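PDB 6ILS: ribokinase from Arabidopsis thaliana, which catalyses the magnesium-dependent transfer of a phosphoryl group from ATP to O-5 of D-ribose, giving D-ribose 5-phosphate. Local coordinates for residues B[5-10]-B[56-61]; B[140-145]-B[165-170]; B[183-188]-B[219-224]. All coordinates share one frame; numbering follows the deposited sequence.

Contact 1: B[5-10]-B[56-61]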
loop_
_atom_site.group_PDB
_atom_site.type_symbol
_atom_site.label_atom_id
_atom_site.label_comp_id
_atom_site.label_asym_id
_atom_site.label_seq_id
_atom_site.Cartn_x
_atom_site.Cartn_y
_atom_site.Cartn_z
ATOM N N LEU B 5 0.054 -1.033 30.451
ATOM C CA LEU B 5 1.066 -0.556 29.517
ATOM C C LEU B 5 0.387 0.372 28.532
ATOM O O LEU B 5 -0.557 -0.022 27.831
ATOM C CB LEU B 5 1.746 -1.714 28.773
ATOM C CG LEU B 5 2.507 -1.347 27.488
ATOM C CD1 LEU B 5 3.731 -0.505 27.810
ATOM C CD2 LEU B 5 2.917 -2.609 26.720
ATOM N N VAL B 6 0.851 1.614 28.476
ATOM C CA VAL B 6 0.301 2.551 27.502
ATOM C C VAL B 6 1.342 2.969 26.482
ATOM O O VAL B 6 2.378 3.543 26.812
ATOM C CB VAL B 6 -0.280 3.794 28.182
ATOM C CG1 VAL B 6 -0.787 4.773 27.118
ATOM C CG2 VAL B 6 -1.383 3.381 29.115
ATOM N N VAL B 7 1.068 2.628 25.226
ATOM C CA VAL B 7 1.952 2.926 24.118
ATOM C C VAL B 7 1.375 4.089 23.339
ATOM O O VAL B 7 0.257 4.006 22.816
ATOM C CB VAL B 7 2.122 1.701 23.166
ATOM C CG1 VAL B 7 3.107 2.020 22.052
ATOM C CG2 VAL B 7 2.559 0.452 23.968
ATOM N N VAL B 8 2.125 5.179 23.275
ATOM C CA VAL B 8 1.735 6.301 22.457
ATOM C C VAL B 8 2.695 6.358 21.298
ATOM O O VAL B 8 3.907 6.490 21.480
ATOM C CB VAL B 8 1.749 7.631 23.245
ATOM C CG1 VAL B 8 1.220 8.768 22.348
ATOM C CG2 VAL B 8 0.903 7.496 24.514
ATOM N N GLY B 9 2.187 6.228 20.079
ATOM C CA GLY B 9 3.105 6.244 18.975
ATOM C C GLY B 9 2.467 5.938 17.645
ATOM O O GLY B 9 1.277 6.200 17.434
ATOM N N SER B 10 3.270 5.349 16.764
ATOM C CA SER B 10 2.939 5.198 15.348
ATOM C C SER B 10 2.257 3.893 14.959
ATOM O O SER B 10 2.478 2.854 15.570
ATOM C CB SER B 10 4.198 5.308 14.529
ATOM O OG SER B 10 5.135 4.318 14.956
ATOM N N THR B 56 -2.968 -3.585 27.815
ATOM C CA THR B 56 -2.216 -2.676 26.945
ATOM C C THR B 56 -3.130 -1.765 26.125
ATOM O O THR B 56 -4.058 -2.244 25.464
ATOM C CB THR B 56 -1.311 -3.475 25.983
ATOM O OG1 THR B 56 -0.367 -4.243 26.742
ATOM C CG2 THR B 56 -0.551 -2.541 25.051
ATOM N N TYR B 57 -2.869 -0.460 26.179
ATOM C CA TYR B 57 -3.570 0.540 25.392
ATOM C C TYR B 57 -2.637 1.099 24.329
ATOM O O TYR B 57 -1.460 1.338 24.601
ATOM C CB TYR B 57 -4.056 1.706 26.277
ATOM C CG TYR B 57 -5.234 1.351 27.135
ATOM C CD1 TYR B 57 -5.074 0.566 28.268
ATOM C CD2 TYR B 57 -6.510 1.781 26.806
ATOM C CE1 TYR B 57 -6.149 0.217 29.050
ATOM C CE2 TYR B 57 -7.598 1.434 27.587
ATOM C CZ TYR B 57 -7.410 0.659 28.706
ATOM O OH TYR B 57 -8.479 0.309 29.490
ATOM N N PHE B 58 -3.166 1.339 23.136
ATOM C CA PHE B 58 -2.419 2.026 22.098
ATOM C C PHE B 58 -3.072 3.376 21.859
ATOM O O PHE B 58 -4.271 3.448 21.571
ATOM C CB PHE B 58 -2.379 1.203 20.796
ATOM C CG PHE B 58 -1.757 1.936 19.633
ATOM C CD1 PHE B 58 -0.450 2.408 19.712
ATOM C CD2 PHE B 58 -2.461 2.135 18.466
ATOM C CE1 PHE B 58 0.144 3.086 18.668
ATOM C CE2 PHE B 58 -1.876 2.811 17.396
ATOM C CZ PHE B 58 -0.563 3.281 17.490
ATOM N N VAL B 59 -2.285 4.438 22.007
ATOM C CA VAL B 59 -2.728 5.786 21.681
ATOM C C VAL B 59 -2.080 6.235 20.380
ATOM O O VAL B 59 -0.850 6.369 20.271
ATOM C CB VAL B 59 -2.383 6.786 22.804
ATOM C CG1 VAL B 59 -2.865 8.204 22.426
ATOM C CG2 VAL B 59 -2.966 6.316 24.116
ATOM N N GLY B 60 -2.899 6.460 19.362
ATOM C CA GLY B 60 -2.344 6.724 18.059
ATOM C C GLY B 60 -3.386 7.342 17.147
ATOM O O GLY B 60 -4.549 7.445 17.523
ATOM N N ARG B 61 -2.949 7.724 15.952
ATOM C CA ARG B 61 -3.800 8.386 14.957
ATOM C C ARG B 61 -3.777 7.621 13.653
ATOM O O ARG B 61 -2.702 7.336 13.120
ATOM C CB ARG B 61 -3.335 9.819 14.706
ATOM C CG ARG B 61 -3.512 10.739 15.896
ATOM C CD ARG B 61 -4.967 10.779 16.294
ATOM N NE ARG B 61 -5.213 11.680 17.413
ATOM C CZ ARG B 61 -5.255 11.286 18.679
ATOM N NH1 ARG B 61 -5.047 10.008 18.989
ATOM N NH2 ARG B 61 -5.500 12.173 19.638
HETATM O O HOH W 1 -0.203 7.502 15.406
#

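Contact 2: B[140-145]-B[165-170]. With RIB (alpha-D-ribofuranose), chain F.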
loop_
_atom_site.group_PDB
_atom_site.type_symbol
_atom_site.label_atom_id
_atom_site.label_comp_id
_atom_site.label_asym_id
_atom_site.label_seq_id
_atom_site.Cartn_x
_atom_site.Cartn_y
_atom_site.Cartn_z
ATOM N N LEU B 140 5.302 3.777 26.874
ATOM C CA LEU B 140 6.303 3.561 25.827
ATOM C C LEU B 140 6.094 4.519 24.676
ATOM O O LEU B 140 4.978 4.618 24.171
ATOM C CB LEU B 140 6.233 2.127 25.252
ATOM C CG LEU B 140 6.395 0.912 26.136
ATOM C CD1 LEU B 140 6.737 -0.338 25.270
ATOM C CD2 LEU B 140 7.418 1.157 27.228
ATOM N N LEU B 141 7.169 5.199 24.278
ATOM C CA LEU B 141 7.208 6.129 23.152
ATOM C C LEU B 141 8.276 5.695 22.154
ATOM O O LEU B 141 9.216 4.973 22.520
ATOM C CB LEU B 141 7.513 7.551 23.664
ATOM C CG LEU B 141 6.682 8.004 24.862
ATOM C CD1 LEU B 141 7.239 9.324 25.432
ATOM C CD2 LEU B 141 5.170 8.162 24.482
ATOM N N GLN B 142 8.145 6.129 20.900
ATOM C CA GLN B 142 9.203 5.982 19.910
ATOM C C GLN B 142 9.346 7.311 19.156
ATOM O O GLN B 142 8.781 8.316 19.575
ATOM C CB GLN B 142 8.918 4.840 18.924
ATOM C CG GLN B 142 8.200 3.642 19.545
ATOM C CD GLN B 142 6.718 3.925 19.813
ATOM O OE1 GLN B 142 6.020 4.571 19.007
ATOM N NE2 GLN B 142 6.242 3.453 20.943
ATOM N N ARG B 143 10.071 7.312 18.044
ATOM C CA ARG B 143 10.254 8.565 17.318
ATOM C C ARG B 143 9.659 8.544 15.923
ATOM O O ARG B 143 10.324 8.863 14.938
ATOM C CB ARG B 143 11.727 8.909 17.291
ATOM C CG ARG B 143 12.244 9.028 18.708
ATOM C CD ARG B 143 13.323 10.069 18.856
ATOM N NE ARG B 143 12.908 11.410 18.436
ATOM C CZ ARG B 143 13.610 12.145 17.580
ATOM N NH1 ARG B 143 14.720 11.642 17.053
ATOM N NH2 ARG B 143 13.207 13.362 17.236
ATOM N N GLU B 144 8.377 8.199 15.871
ATOM C CA GLU B 144 7.618 8.136 14.615
ATOM C C GLU B 144 6.327 8.950 14.717
ATOM O O GLU B 144 5.424 8.810 13.886
ATOM C CB GLU B 144 7.311 6.664 14.255
ATOM C CG GLU B 144 8.547 5.853 13.902
ATOM C CD GLU B 144 8.230 4.489 13.264
ATOM O OE1 GLU B 144 7.161 3.895 13.556
ATOM O OE2 GLU B 144 9.056 4.028 12.448
ATOM N N ILE B 145 6.239 9.780 15.755
ATOM C CA ILE B 145 5.199 10.810 15.885
ATOM C C ILE B 145 5.922 12.113 16.310
ATOM O O ILE B 145 7.117 12.079 16.646
ATOM C CB ILE B 145 4.087 10.431 16.906
ATOM C CG1 ILE B 145 4.629 10.480 18.334
ATOM C CG2 ILE B 145 3.477 9.050 16.592
ATOM C CD1 ILE B 145 3.616 10.265 19.406
ATOM N N ILE B 165 9.540 5.032 28.860
ATOM C CA ILE B 165 10.592 4.518 27.996
ATOM C C ILE B 165 10.492 5.133 26.615
ATOM O O ILE B 165 9.426 5.110 25.989
ATOM C CB ILE B 165 10.514 2.952 27.872
ATOM C CG1 ILE B 165 10.586 2.314 29.261
ATOM C CG2 ILE B 165 11.606 2.447 26.936
ATOM C CD1 ILE B 165 10.486 0.786 29.258
ATOM N N LEU B 166 11.599 5.684 26.139
ATOM C CA LEU B 166 11.670 6.219 24.803
ATOM C C LEU B 166 12.573 5.354 23.942
ATOM O O LEU B 166 13.790 5.274 24.150
ATOM C CB LEU B 166 12.168 7.678 24.816
ATOM C CG LEU B 166 12.456 8.278 23.445
ATOM C CD1 LEU B 166 11.171 8.463 22.609
ATOM C CD2 LEU B 166 13.193 9.632 23.595
ATOM N N ASP B 167 11.950 4.685 22.980
ATOM C CA ASP B 167 12.656 3.924 21.969
ATOM C C ASP B 167 13.134 4.946 20.966
ATOM O O ASP B 167 12.371 5.841 20.582
ATOM C CB ASP B 167 11.719 2.862 21.360
ATOM C CG ASP B 167 12.280 2.202 20.113
ATOM O OD1 ASP B 167 13.501 2.241 19.884
ATOM O OD2 ASP B 167 11.469 1.635 19.338
ATOM N N VAL B 168 14.394 4.849 20.565
ATOM C CA VAL B 168 14.988 5.884 19.726
ATOM C C VAL B 168 14.678 5.584 18.273
ATOM O O VAL B 168 14.879 6.418 17.392
ATOM C CB VAL B 168 16.517 6.002 19.984
ATOM C CG1 VAL B 168 17.137 7.093 19.133
ATOM C CG2 VAL B 168 16.743 6.331 21.426
ATOM N N GLY B 169 14.128 4.398 18.022
ATOM C CA GLY B 169 13.757 4.018 16.673
ATOM C C GLY B 169 12.772 4.995 16.051
ATOM O O GLY B 169 11.865 5.497 16.725
ATOM N N GLY B 170 12.965 5.259 14.765
ATOM C CA GLY B 170 12.130 6.181 14.017
ATOM C C GLY B 170 12.988 7.218 13.306
ATOM O O GLY B 170 13.951 6.879 12.620
HETATM O O5 RIB F . 10.283 -1.555 13.921
HETATM C C5 RIB F . 9.462 -1.960 12.857
HETATM C C4 RIB F . 8.763 -0.875 12.342
HETATM O O4 RIB F . 9.662 0.274 11.959
HETATM C C3 RIB F . 8.178 -1.363 10.946
HETATM O O3 RIB F . 6.857 -2.041 11.211
HETATM C C2 RIB F . 8.174 -0.359 10.192
HETATM O O2 RIB F . 6.811 0.131 9.872
HETATM C C1 RIB F . 9.072 0.835 10.936
HETATM O O1 RIB F . 8.248 1.860 11.355
HETATM O O HOH W 2 15.614 8.850 16.688
#

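Contact 3: B[183-188]-B[219-224]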
loop_
_atom_site.group_PDB
_atom_site.type_symbol
_atom_site.label_atom_id
_atom_site.label_comp_id
_atom_site.label_asym_id
_atom_site.label_seq_id
_atom_site.Cartn_x
_atom_site.Cartn_y
_atom_site.Cartn_z
ATOM N N ILE B 183 12.003 11.633 30.252
ATOM C CA ILE B 183 11.843 10.178 30.213
ATOM C C ILE B 183 12.683 9.516 31.302
ATOM O O ILE B 183 13.523 10.169 31.935
ATOM C CB ILE B 183 12.230 9.622 28.842
ATOM C CG1 ILE B 183 13.720 9.873 28.580
ATOM C CG2 ILE B 183 11.325 10.220 27.759
ATOM C CD1 ILE B 183 14.248 9.270 27.322
ATOM N N ASP B 184 12.455 8.225 31.536
ATOM C CA ASP B 184 13.204 7.495 32.558
ATOM C C ASP B 184 14.226 6.560 31.919
ATOM O O ASP B 184 15.359 6.436 32.383
ATOM C CB ASP B 184 12.255 6.704 33.458
ATOM C CG ASP B 184 11.313 7.602 34.251
ATOM O OD1 ASP B 184 11.757 8.167 35.273
ATOM O OD2 ASP B 184 10.132 7.747 33.864
ATOM N N ILE B 185 13.825 5.901 30.839
ATOM C CA ILE B 185 14.715 4.967 30.175
ATOM C C ILE B 185 14.804 5.298 28.705
ATOM O O ILE B 185 13.784 5.416 28.033
ATOM C CB ILE B 185 14.224 3.509 30.345
ATOM C CG1 ILE B 185 14.139 3.154 31.825
ATOM C CG2 ILE B 185 15.131 2.558 29.576
ATOM C CD1 ILE B 185 13.554 1.776 32.112
ATOM N N LEU B 186 16.024 5.451 28.206
ATOM C CA LEU B 186 16.272 5.647 26.794
ATOM C C LEU B 186 16.652 4.295 26.191
ATOM O O LEU B 186 17.485 3.582 26.766
ATOM C CB LEU B 186 17.398 6.674 26.571
ATOM C CG LEU B 186 17.666 7.071 25.121
ATOM C CD1 LEU B 186 16.519 7.929 24.592
ATOM C CD2 LEU B 186 19.000 7.827 24.989
ATOM N N SER B 187 16.060 3.921 25.060
ATOM C CA SER B 187 16.425 2.633 24.459
ATOM C C SER B 187 16.852 2.744 22.992
ATOM O O SER B 187 16.030 2.642 22.079
ATOM C CB SER B 187 15.262 1.626 24.608
ATOM O OG SER B 187 15.685 0.300 24.269
ATOM N N PRO B 188 18.160 2.956 22.760
ATOM C CA PRO B 188 18.737 2.998 21.423
ATOM C C PRO B 188 19.402 1.691 21.041
ATOM O O PRO B 188 19.820 0.947 21.929
ATOM C CB PRO B 188 19.807 4.076 21.551
ATOM C CG PRO B 188 20.341 3.830 22.935
ATOM C CD PRO B 188 19.139 3.386 23.777
ATOM N N VAL B 219 19.729 11.419 31.247
ATOM C CA VAL B 219 19.025 10.132 31.270
ATOM C C VAL B 219 19.699 9.135 32.214
ATOM O O VAL B 219 20.849 8.762 32.003
ATOM C CB VAL B 219 18.931 9.516 29.875
ATOM C CG1 VAL B 219 17.923 8.348 29.893
ATOM C CG2 VAL B 219 18.521 10.560 28.861
ATOM N N LYS B 220 18.961 8.704 33.234
ATOM C CA LYS B 220 19.474 7.829 34.290
ATOM C C LYS B 220 19.673 6.385 33.844
ATOM O O LYS B 220 20.561 5.687 34.351
ATOM C CB LYS B 220 18.524 7.833 35.494
ATOM C CG LYS B 220 18.288 9.199 36.110
ATOM C CD LYS B 220 19.523 9.732 36.804
ATOM C CE LYS B 220 19.318 11.177 37.265
ATOM N NZ LYS B 220 19.393 12.150 36.129
ATOM N N GLN B 221 18.825 5.929 32.924
ATOM C CA GLN B 221 18.836 4.518 32.514
ATOM C C GLN B 221 18.827 4.400 31.011
ATOM O O GLN B 221 18.047 5.067 30.326
ATOM C CB GLN B 221 17.642 3.766 33.099
ATOM C CG GLN B 221 17.516 3.866 34.585
ATOM C CD GLN B 221 16.550 2.845 35.144
ATOM O OE1 GLN B 221 16.183 1.887 34.464
ATOM N NE2 GLN B 221 16.158 3.026 36.398
ATOM N N VAL B 222 19.728 3.582 30.489
ATOM C CA VAL B 222 19.821 3.373 29.064
ATOM C C VAL B 222 19.801 1.862 28.798
ATOM O O VAL B 222 20.610 1.115 29.339
ATOM C CB VAL B 222 21.081 4.017 28.467
ATOM C CG1 VAL B 222 21.104 3.861 26.948
ATOM C CG2 VAL B 222 21.161 5.523 28.872
ATOM N N LEU B 223 18.840 1.446 27.984
ATOM C CA LEU B 223 18.661 0.049 27.569
ATOM C C LEU B 223 19.192 -0.090 26.148
ATOM O O LEU B 223 18.503 0.234 25.186
ATOM C CB LEU B 223 17.163 -0.327 27.650
ATOM C CG LEU B 223 16.758 -1.729 27.181
ATOM C CD1 LEU B 223 17.385 -2.745 28.121
ATOM C CD2 LEU B 223 15.229 -1.862 27.180
ATOM N N VAL B 224 20.437 -0.518 25.996
ATOM C CA VAL B 224 21.034 -0.560 24.675
ATOM C C VAL B 224 20.834 -1.908 23.979
ATOM O O VAL B 224 21.177 -2.953 24.531
ATOM C CB VAL B 224 22.547 -0.256 24.732
ATOM C CG1 VAL B 224 23.093 -0.101 23.327
ATOM C CG2 VAL B 224 22.806 1.007 25.546
#

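Contact 1: B[5-10]-B[56-61]
Strand 5-8 pairs in parallel with strand 56-63 in the central sheet of the PfkB kinase fold, from Leu5 beside Thr56 to Val8 beside Val59, with axes 14° apart in direction. Four backbone bonds form the ladder: Tyr57 N to Leu5 O, Val7 N to Tyr57 O, Val59 N to Val7 O and Gly9 N to Val59 O.

On one face, Val8 and Val59 lie side by side, with Val8 CG2 3.8 Å from Val59 CB, while Val59 CG2 reaches back to Val6 CG1 at 4.0 Å. Helix 131-134 covers these valines. On the other face, Leu5 runs alongside Thr56, its CD2 3.7 Å from Thr56 OG1, an oxygen already hydrogen-bonded to Tyr54 O. Phe58 has CG anti to its backbone N (chi1 173°), which brings the ring toward the end of segment 5-10, where CZ lies 3.5 Å from Gly9 O. Gly60 N sits over the ring centre, 4.2 Å above its plane.

Beyond the ladder, a water accepts from Arg61 N and its oxygen lies 2.8 Å from Gly9 O, to which it can donate. Polar contacts across the pair are mainly backbone ones, while side chains meet mostly through apolar groups.

Contact 2: B[140-145]-B[165-170]
Leu140 and Leu141 pair in parallel with Ile165 and Leu166 within a beta-alpha-beta unit, strand 138-143, helix 147-158 and strand 164-170, at the middle of the central sheet. A beta bulge interrupts the pairing: the register moves by two residues between Leu141 and Arg143, which is bridged to Gly170.

Three backbone bonds follow this course. Leu141 N donates to Ile165 O and Asp167 N to Leu141 O, the latter tilted 29° from the carbonyl plane. Past the bulge, Arg143 N donates to Gly169 O at 2.9 Å. An Asx turn, Gly169 N to Asp167 OD1, accompanies the bulge; its donor approaches from above the carboxylate plane. Gln142 CA also lies 3.2 Å from Asp167 O, a CA-H...O contact.

Apolar contacts occupy both faces. Leu140 lies beside Ile165, its CD2 3.6 Å from Ile165 CB, and helix 257-270 packs on this pair. Opposite them, Leu141 CB meets Leu166 CD1 at 3.9 Å.

Polar side chains gather at the C-terminal ends. Arg143 bends at chi2 (-146°) and chi3, carrying its guanidinium away from the pairing to a salt bridge with Asp147; its NH1 bonds to Thr173 O and to a water that lies within hydrogen-bonding distance of Val168 O. Asp167 OD1 forms a salt bridge with Lys225. Glu144 packs CG against Gly170 CA at 3.6 Å and extends beyond CG into the sugar pocket. Ser10 OG and Lys41 N bind its OE1, fixing the carboxylate, while Glu144 OE2 accepts a hydrogen bond from ribose O1 at 2.6 Å.

Contact 3: B[183-188]-B[219-224]
Ile185 and Gln221 sit on the same face of two parallel strands, 185-187 and 221-225, and their side chains meet at a slant. Ile185 CD1 lies 3.5 Å from Gln221 OE1, and Ile185 CG1 packs on Gln221 CB. Because Gln221 runs extended beyond CG, its amide oxygen comes alongside the end of the isoleucine. The other branch of Ile185, CG2, is turned toward Leu223 and lies 4.0 Å from its CB. Helix 257-270 covers this side through Met269, which touches Ile185, and through Phe261 and Phe265, which touch Leu223.

The reverse face carries Leu186 and Val222. Leu186 CB is met by Val219 CG1 at 3.8 Å, and the pyrrolidine of Pro188 crosses the Val222 side chain at about a right angle, with Pro188 CD 3.8 Å from Val222 CG1. Helix 204-216 packs on Val222 from this side.

Between the faces, Leu186 N donates to Gln221 O and Leu223 N to Leu186 O at 2.8 Å. The strand directions differ by 22°. Pro188 lacks an N-H for the next rung, and the serine before it supplies a side-chain bond instead: with OG anti to the backbone N (chi1 -169°), Ser187 OG donates to Leu223 O at 3.0 Å, tilted 20° from the carbonyl plane. Pro188 CD rests 3.5 Å from Leu223 O.

The pairing thus passes at its C-terminal end from apolar packing to polar bonds, the Ser187 hydroxyl on Leu223 O and Lys225 NZ on Ser187 O, near the ATP site, where Asn189 and Lys225 are predicted to bind nucleotide.

Overall arrangement
Six adjacent parallel strands of the central sheet supply the three contacts, in the order 56-63, 5-8, 138-143, 164-170, 185-187 and 221-225. Contact 2 lies in the middle, its centre about 11 Å from those of contact 1 and contact 3, whose centres are about 19 Å apart. Backbone pairs join them: Val6 O to Leu140 N at 2.9 Å, and Leu166 O to Ser187 N at 2.8 Å. At the C-terminal ends lie the substrates. In contact 1 the side chain of Ser10 is about 5 Å from the bound ribose. In contact 3 the side chain of Ser187 is about 7 Å from ATP. Contact 2 comes near both: Glu144 binds the sugar, and the side chain of Asp167 is about 5 Å from ATP.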